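PDB 4OO3: hypothetical protein from Parabacteroides merdae, which is of uncharacterised function but probably acts as an NAD(P)-dependent oxidoreductase, pairing a Rossmann-fold nucleotide-binding domain with a C-terminal oxidoreductase domain. Local coordinates for residues 248-253 / 436-441; 285-290 / 302-307. All blocks are in the same frame, centred on the assembly; numbering follows the deposited sequence.

Contact 1. Residues 248-253 / 436-441; sequences ANRWTT and MAKAKT
Arg250 lays the aliphatic part of its side chain against Ala437, whose methyl carbon CB sits 3.7 Å from Arg250 CD. Its CG stands between the backbone N and the carbonyl carbon (chi1 55°), and a bend at chi3 (-81°) swings the guanidinium away from the helix, toward the ring of Tyr285. There Lys438 crosses it, with its CE 3.8 Å above one face of the guanidinium and offset toward the rim. Both cations are drawn to Glu214: Arg250 NE by a salt bridge, Lys438 NZ by a long, weak ion pair. The C-terminal part of helix 419-439 thus packs on strand 243-255, an outermost strand of the large mixed sheet in the C-terminal domain. Ala248 adds a methyl contact, its CB lying 3.9 Å from CG of the selenomethionine Met436 and 4.0 Å from Ala437 CB, and Ile216 touches both alanines. Farther along the chain, the extended side chain of Lys440 brings NZ to Asn249 OD1 at 3.0 Å, where it stands 39° out of the amide's carbonyl plane. The same ammonium bonds weakly to Ala248 O at 3.3 Å and forms a salt bridge with Asp247.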
ATOM      1  N   ALA A 248       5.543  11.461  16.467  1.00 37.16           N
ATOM      2  CA  ALA A 248       4.387  10.749  15.961  1.00 35.94           C
ATOM      3  C   ALA A 248       3.119  11.188  16.668  1.00 36.60           C
ATOM      4  O   ALA A 248       3.128  11.438  17.873  1.00 39.24           O
ATOM      5  CB  ALA A 248       4.590   9.246  16.112  1.00 37.56           C
ATOM      6  N   ASN A 249       2.031  11.285  15.908  1.00 35.37           N
ATOM      7  CA  ASN A 249       0.727  11.628  16.455  1.00 36.43           C
ATOM      8  C   ASN A 249      -0.360  10.736  15.885  1.00 36.83           C
ATOM      9  O   ASN A 249      -0.232  10.216  14.774  1.00 37.61           O
ATOM     10  CB  ASN A 249       0.396  13.092  16.176  1.00 36.96           C
ATOM     11  CG  ASN A 249       1.387  14.038  16.822  1.00 37.88           C
ATOM     12  OD1 ASN A 249       1.299  14.324  18.016  1.00 41.01           O
ATOM     13  ND2 ASN A 249       2.340  14.516  16.047  1.00 35.73           N
ATOM     14  N   ARG A 250      -1.416  10.554  16.672  1.00 35.59           N
ATOM     15  CA  ARG A 250      -2.593   9.815  16.259  1.00 35.34           C
ATOM     16  C   ARG A 250      -3.823  10.572  16.732  1.00 37.19           C
ATOM     17  O   ARG A 250      -3.827  11.146  17.819  1.00 38.36           O
ATOM     18  CB  ARG A 250      -2.571   8.404  16.847  1.00 36.33           C
ATOM     19  CG  ARG A 250      -2.418   8.346  18.361  1.00 38.25           C
ATOM     20  CD  ARG A 250      -2.163   6.921  18.829  1.00 39.13           C
ATOM     21  NE  ARG A 250      -3.396   6.141  18.922  1.00 39.46           N
ATOM     22  CZ  ARG A 250      -4.209   6.134  19.980  1.00 41.01           C
ATOM     23  NH1 ARG A 250      -3.954   6.874  21.048  1.00 40.55           N
ATOM     24  NH2 ARG A 250      -5.303   5.390  19.962  1.00 43.52           N
ATOM     25  N   TRP A 251      -4.860  10.600  15.908  1.00 36.06           N
ATOM     26  CA  TRP A 251      -6.083  11.295  16.280  1.00 36.35           C
ATOM     27  C   TRP A 251      -7.279  10.678  15.579  1.00 36.29           C
ATOM     28  O   TRP A 251      -7.128   9.798  14.724  1.00 33.21           O
ATOM     29  CB  TRP A 251      -5.975  12.808  16.018  1.00 36.42           C
ATOM     30  CG  TRP A 251      -5.830  13.226  14.581  1.00 36.61           C
ATOM     31  CD1 TRP A 251      -6.827  13.652  13.738  1.00 36.48           C
ATOM     32  CD2 TRP A 251      -4.615  13.290  13.826  1.00 35.00           C
ATOM     33  NE1 TRP A 251      -6.303  13.963  12.508  1.00 36.15           N
ATOM     34  CE2 TRP A 251      -4.948  13.752  12.537  1.00 34.85           C
ATOM     35  CE3 TRP A 251      -3.274  13.005  14.118  1.00 33.78           C
ATOM     36  CZ2 TRP A 251      -3.987  13.926  11.535  1.00 33.60           C
ATOM     37  CZ3 TRP A 251      -2.327  13.178  13.130  1.00 33.12           C
ATOM     38  CH2 TRP A 251      -2.686  13.632  11.851  1.00 32.66           C
ATOM     39  N   THR A 252      -8.466  11.137  15.960  1.00 37.95           N
ATOM     40  CA  THR A 252      -9.693  10.454  15.599  1.00 39.91           C
ATOM     41  C   THR A 252     -10.497  11.157  14.515  1.00 40.49           C
ATOM     42  O   THR A 252     -10.330  12.350  14.268  1.00 41.24           O
ATOM     43  CB  THR A 252     -10.605  10.272  16.827  1.00 41.67           C
ATOM     44  OG1 THR A 252     -10.945  11.549  17.371  1.00 43.69           O
ATOM     45  CG2 THR A 252      -9.913   9.426  17.887  1.00 42.43           C
ATOM     46  N   THR A 253     -11.354  10.379  13.861  1.00 40.47           N
ATOM     47  CA  THR A 253     -12.396  10.902  13.001  1.00 39.67           C
ATOM     48  C   THR A 253     -13.717  10.479  13.636  1.00 40.78           C
ATOM     49  O   THR A 253     -13.910   9.304  13.948  1.00 43.79           O
ATOM     50  CB  THR A 253     -12.276  10.351  11.567  1.00 37.41           C
ATOM     51  OG1 THR A 253     -11.022  10.755  11.003  1.00 37.47           O
ATOM     52  CG2 THR A 253     -13.410  10.860  10.684  1.00 36.73           C
HETATM   53  N   MSE A 436       5.174   5.431  20.008  1.00 41.97           N
HETATM   54  CA  MSE A 436       5.543   6.817  20.313  1.00 40.72           C
HETATM   55  C   MSE A 436       4.302   7.666  20.403  1.00 41.70           C
HETATM   56  O   MSE A 436       4.135   8.430  21.354  1.00 43.51           O
HETATM   57  CB  MSE A 436       6.481   7.342  19.222  1.00 39.64           C
HETATM   58  CG  MSE A 436       6.722   8.844  19.338  1.00 39.42           C
HETATM   59 SE   MSE A 436       8.281   9.338  18.244  0.75 37.35          SE
HETATM   60  CE  MSE A 436       9.652   8.623  19.461  1.00 37.22           C
ATOM     61  N   ALA A 437       3.412   7.529  19.422  1.00 39.88           N
ATOM     62  CA  ALA A 437       2.159   8.280  19.404  1.00 40.97           C
ATOM     63  C   ALA A 437       1.316   7.997  20.641  1.00 43.01           C
ATOM     64  O   ALA A 437       0.676   8.895  21.176  1.00 45.83           O
ATOM     65  CB  ALA A 437       1.369   7.959  18.145  1.00 39.85           C
ATOM     66  N   LYS A 438       1.332   6.749  21.095  1.00 45.10           N
ATOM     67  CA  LYS A 438       0.555   6.333  22.264  1.00 48.07           C
ATOM     68  C   LYS A 438       1.183   6.719  23.598  1.00 49.41           C
ATOM     69  O   LYS A 438       0.504   6.708  24.618  1.00 50.08           O
ATOM     70  CB  LYS A 438       0.313   4.817  22.239  1.00 47.36           C
ATOM     71  CG  LYS A 438      -0.794   4.404  21.286  1.00 46.67           C
ATOM     72  CD  LYS A 438      -1.224   2.969  21.509  1.00 47.27           C
ATOM     73  CE  LYS A 438      -2.556   2.704  20.830  1.00 48.12           C
ATOM     74  NZ  LYS A 438      -2.999   1.300  21.040  1.00 49.77           N
ATOM     75  N   ALA A 439       2.476   7.036  23.592  1.00 52.14           N
ATOM     76  CA  ALA A 439       3.190   7.432  24.808  1.00 52.24           C
ATOM     77  C   ALA A 439       2.956   8.906  25.172  1.00 55.35           C
ATOM     78  O   ALA A 439       3.265   9.327  26.284  1.00 57.10           O
ATOM     79  CB  ALA A 439       4.678   7.150  24.654  1.00 51.23           C
ATOM     80  N   LYS A 440       2.417   9.684  24.236  1.00 57.32           N
ATOM     81  CA  LYS A 440       2.047  11.074  24.503  1.00 64.16           C
ATOM     82  C   LYS A 440       0.735  11.213  25.279  1.00 71.89           C
ATOM     83  O   LYS A 440       0.490  12.255  25.882  1.00 76.00           O
ATOM     84  CB  LYS A 440       1.889  11.840  23.193  1.00 62.40           C
ATOM     85  CG  LYS A 440       3.155  11.995  22.378  1.00 57.22           C
ATOM     86  CD  LYS A 440       2.902  12.974  21.252  1.00 53.14           C
ATOM     87  CE  LYS A 440       4.167  13.291  20.493  1.00 52.60           C
ATOM     88  NZ  LYS A 440       3.902  14.297  19.433  1.00 52.45           N
ATOM     89  N   THR A 441      -0.103  10.176  25.244  1.00 81.92           N
ATOM     90  CA  THR A 441      -1.476  10.250  25.769  1.00 89.80           C
ATOM     91  C   THR A 441      -1.509  10.518  27.283  1.00 94.25           C
ATOM     92  O   THR A 441      -1.374   9.609  28.106  1.00 92.73           O
ATOM     93  CB  THR A 441      -2.289   8.966  25.437  1.00 88.12           C
ATOM     94  OG1 THR A 441      -1.822   8.389  24.212  1.00 87.34           O
ATOM     95  CG2 THR A 441      -3.776   9.279  25.297  1.00 84.41           C
TER

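Contact 2. Residues 285-290 / 302-307; sequences YCNGDI and SVIWNY
The carboxamide of Asn287 takes over a bond that the backbone would normally make: its OD1 accepts the N-H of Trp305 at 2.8 Å, in a bond straight at the hydrogen (160°) and tilted 21° from the amide's carbonyl plane. With CG anti to the carbonyl carbon (chi1 -50°), the amide swings toward strand 297-306, and OD1 also lies 3.2 Å from Ile304 CA. Its other end, ND2, is held by Thr253 OG1 and Trp251 O, so both ends of the amide are gripped and its rotation is fixed. Without the carboxamide, as with an alanine here, Trp305 N would probably lose its acceptor, and Thr253 OG1 and Trp251 O the donor they share. Beside it, Trp305 turns the edge of its indole to the Cys286 carbonyl, CD1 lying 3.2 Å from Cys286 O near the ring plane, while Cys286 SG packs on Trp305 CB at 3.7 Å. Further along, Gly288 and Val303 form an antiparallel hydrogen-bonded pair, Val303 N reaching Gly288 O at 2.9 Å and Gly288 N reaching Val303 O at 3.1 Å. In the adjoining non-hydrogen-bonded pair, Asp289 and Ser302 stand on the same face with their CB atoms 3.6 Å apart. These strands make a beta hairpin inside the large mixed sheet, with strand 243-255 alongside 282-294 and strand 183-190 alongside 297-306, while Tyr307 rests on helix 257-264.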
ATOM      1  N   TYR A 285      -9.481   6.006  15.556  1.00 34.10           N
ATOM      2  CA  TYR A 285      -8.098   6.481  15.402  1.00 33.77           C
ATOM      3  C   TYR A 285      -7.522   6.079  14.046  1.00 32.19           C
ATOM      4  O   TYR A 285      -6.525   5.357  13.964  1.00 31.71           O
ATOM      5  CB  TYR A 285      -7.204   5.973  16.540  1.00 34.54           C
ATOM      6  CG  TYR A 285      -7.256   6.804  17.804  1.00 36.48           C
ATOM      7  CD1 TYR A 285      -8.187   6.529  18.810  1.00 38.24           C
ATOM      8  CD2 TYR A 285      -6.364   7.858  18.003  1.00 37.19           C
ATOM      9  CE1 TYR A 285      -8.230   7.282  19.972  1.00 38.97           C
ATOM     10  CE2 TYR A 285      -6.399   8.618  19.163  1.00 38.08           C
ATOM     11  CZ  TYR A 285      -7.334   8.325  20.141  1.00 39.52           C
ATOM     12  OH  TYR A 285      -7.375   9.074  21.288  1.00 40.83           O
ATOM     13  N   CYS A 286      -8.158   6.580  12.990  1.00 32.84           N
ATOM     14  CA  CYS A 286      -7.776   6.302  11.607  1.00 33.37           C
ATOM     15  C   CYS A 286      -6.901   7.412  11.010  1.00 33.64           C
ATOM     16  O   CYS A 286      -6.713   7.465   9.806  1.00 34.54           O
ATOM     17  CB  CYS A 286      -9.035   6.109  10.742  1.00 32.88           C
ATOM     18  SG  CYS A 286     -10.251   7.449  10.841  1.00 34.49           S
ATOM     19  N   ASN A 287      -6.371   8.296  11.849  1.00 34.47           N
ATOM     20  CA  ASN A 287      -5.494   9.366  11.386  1.00 34.43           C
ATOM     21  C   ASN A 287      -4.177   9.295  12.131  1.00 35.49           C
ATOM     22  O   ASN A 287      -4.144   8.915  13.297  1.00 37.42           O
ATOM     23  CB  ASN A 287      -6.131  10.731  11.632  1.00 36.01           C
ATOM     24  CG  ASN A 287      -7.552  10.812  11.132  1.00 36.31           C
ATOM     25  OD1 ASN A 287      -7.793  10.940   9.939  1.00 38.25           O
ATOM     26  ND2 ASN A 287      -8.502  10.750  12.046  1.00 37.07           N
ATOM     27  N   GLY A 288      -3.089   9.641  11.459  1.00 34.36           N
ATOM     28  CA  GLY A 288      -1.804   9.734  12.130  1.00 35.29           C
ATOM     29  C   GLY A 288      -0.723  10.313  11.242  1.00 34.48           C
ATOM     30  O   GLY A 288      -0.900  10.415  10.031  1.00 34.63           O
ATOM     31  N   ASP A 289       0.390  10.713  11.851  1.00 32.87           N
ATOM     32  CA  ASP A 289       1.562  11.114  11.095  1.00 32.84           C
ATOM     33  C   ASP A 289       2.846  10.687  11.788  1.00 32.17           C
ATOM     34  O   ASP A 289       2.843  10.352  12.968  1.00 32.20           O
ATOM     35  CB  ASP A 289       1.557  12.619  10.780  1.00 36.79           C
ATOM     36  CG  ASP A 289       1.534  13.499  12.016  1.00 40.65           C
ATOM     37  OD1 ASP A 289       1.884  13.041  13.122  1.00 45.10           O
ATOM     38  OD2 ASP A 289       1.180  14.685  11.866  1.00 44.21           O
ATOM     39  N   ILE A 290       3.935  10.667  11.027  1.00 32.14           N
ATOM     40  CA  ILE A 290       5.227  10.220  11.533  1.00 31.83           C
ATOM     41  C   ILE A 290       6.310  11.137  10.998  1.00 32.25           C
ATOM     42  O   ILE A 290       6.338  11.427   9.797  1.00 32.64           O
ATOM     43  CB  ILE A 290       5.575   8.780  11.078  1.00 31.51           C
ATOM     44  CG1 ILE A 290       4.334   7.877  11.112  1.00 30.40           C
ATOM     45  CG2 ILE A 290       6.718   8.218  11.928  1.00 31.99           C
ATOM     46  CD1 ILE A 290       4.572   6.458  10.626  1.00 29.10           C
ATOM     47  N   SER A 302       2.017  11.417   6.539  1.00 29.57           N
ATOM     48  CA  SER A 302       0.765  11.747   7.190  1.00 31.95           C
ATOM     49  C   SER A 302      -0.440  11.184   6.426  1.00 32.79           C
ATOM     50  O   SER A 302      -0.464  11.175   5.189  1.00 28.10           O
ATOM     51  CB  SER A 302       0.658  13.268   7.308  1.00 33.63           C
ATOM     52  OG  SER A 302      -0.610  13.650   7.791  1.00 37.37           O
ATOM     53  N   VAL A 303      -1.438  10.720   7.179  1.00 35.29           N
ATOM     54  CA  VAL A 303      -2.651  10.151   6.604  1.00 36.25           C
ATOM     55  C   VAL A 303      -3.867  10.632   7.387  1.00 36.70           C
ATOM     56  O   VAL A 303      -3.911  10.510   8.605  1.00 37.60           O
ATOM     57  CB  VAL A 303      -2.636   8.608   6.618  1.00 37.67           C
ATOM     58  CG1 VAL A 303      -3.944   8.066   6.057  1.00 39.63           C
ATOM     59  CG2 VAL A 303      -1.457   8.066   5.813  1.00 37.16           C
ATOM     60  N   ILE A 304      -4.840  11.186   6.668  1.00 36.10           N
ATOM     61  CA  ILE A 304      -6.127  11.549   7.231  1.00 36.17           C
ATOM     62  C   ILE A 304      -7.231  10.767   6.511  1.00 35.43           C
ATOM     63  O   ILE A 304      -7.229  10.654   5.286  1.00 33.72           O
ATOM     64  CB  ILE A 304      -6.383  13.067   7.114  1.00 38.45           C
ATOM     65  CG1 ILE A 304      -5.394  13.826   8.011  1.00 39.30           C
ATOM     66  CG2 ILE A 304      -7.829  13.398   7.476  1.00 39.35           C
ATOM     67  CD1 ILE A 304      -5.477  15.335   7.934  1.00 40.95           C
ATOM     68  N   TRP A 305      -8.161  10.225   7.293  1.00 34.08           N
ATOM     69  CA  TRP A 305      -9.356   9.587   6.777  1.00 32.00           C
ATOM     70  C   TRP A 305     -10.575  10.394   7.203  1.00 34.94           C
ATOM     71  O   TRP A 305     -10.965  10.391   8.373  1.00 34.94           O
ATOM     72  CB  TRP A 305      -9.467   8.151   7.298  1.00 32.31           C
ATOM     73  CG  TRP A 305      -8.623   7.162   6.531  1.00 29.97           C
ATOM     74  CD1 TRP A 305      -7.331   6.814   6.786  1.00 30.27           C
ATOM     75  CD2 TRP A 305      -9.022   6.409   5.386  1.00 30.14           C
ATOM     76  NE1 TRP A 305      -6.896   5.887   5.868  1.00 30.93           N
ATOM     77  CE2 TRP A 305      -7.917   5.626   4.994  1.00 30.12           C
ATOM     78  CE3 TRP A 305     -10.206   6.329   4.641  1.00 30.24           C
ATOM     79  CZ2 TRP A 305      -7.965   4.762   3.901  1.00 30.16           C
ATOM     80  CZ3 TRP A 305     -10.250   5.476   3.554  1.00 30.14           C
ATOM     81  CH2 TRP A 305      -9.137   4.702   3.193  1.00 29.45           C
ATOM     82  N   ASN A 306     -11.167  11.106   6.256  1.00 35.56           N
ATOM     83  CA  ASN A 306     -12.441  11.751   6.500  1.00 39.52           C
ATOM     84  C   ASN A 306     -13.567  10.826   6.054  1.00 37.79           C
ATOM     85  O   ASN A 306     -13.317   9.793   5.429  1.00 35.65           O
ATOM     86  CB  ASN A 306     -12.497  13.111   5.803  1.00 40.21           C
ATOM     87  CG  ASN A 306     -11.571  14.126   6.445  1.00 42.70           C
ATOM     88  OD1 ASN A 306     -11.444  14.186   7.671  1.00 44.50           O
ATOM     89  ND2 ASN A 306     -10.917  14.931   5.621  1.00 43.60           N
ATOM     90  N   TYR A 307     -14.801  11.183   6.394  1.00 40.40           N
ATOM     91  CA  TYR A 307     -15.934  10.334   6.066  1.00 42.07           C
ATOM     92  C   TYR A 307     -16.182  10.321   4.565  1.00 43.38           C
ATOM     93  O   TYR A 307     -16.132   9.275   3.926  1.00 43.08           O
ATOM     94  CB  TYR A 307     -17.213  10.754   6.796  1.00 44.28           C
ATOM     95  CG  TYR A 307     -18.348   9.830   6.429  1.00 47.28           C
ATOM     96  CD1 TYR A 307     -18.315   8.494   6.811  1.00 47.63           C
ATOM     97  CD2 TYR A 307     -19.412  10.264   5.646  1.00 51.81           C
ATOM     98  CE1 TYR A 307     -19.319   7.621   6.453  1.00 50.12           C
ATOM     99  CE2 TYR A 307     -20.427   9.395   5.287  1.00 54.94           C
ATOM    100  CZ  TYR A 307     -20.371   8.075   5.695  1.00 55.10           C
ATOM    101  OH  TYR A 307     -21.361   7.191   5.346  1.00 61.19           O
TER

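How the contacts relate
Both contacts reach the same mixed sheet, since strands 243-255 and 282-294 are neighbours in it, yet their surroundings differ. Contact 2 is buried, its centre about 15 Å from that of the chain, and rests on strand pairing with one side-chain substitute for a backbone bond. Contact 1, its centre about 22 Å from that of the chain, is only partly buried: a helix end meets an outermost strand through alanines and the aliphatic parts of charged chains, whose polar ends turn to acidic partners. The two are joined where Thr253 OG1 probably hydrogen-bonds to Trp305 O and Arg250 makes a cation-pi contact with Tyr285. Along the sequence, the hairpin lies within the longer loop closed by 248-253 and 436-441.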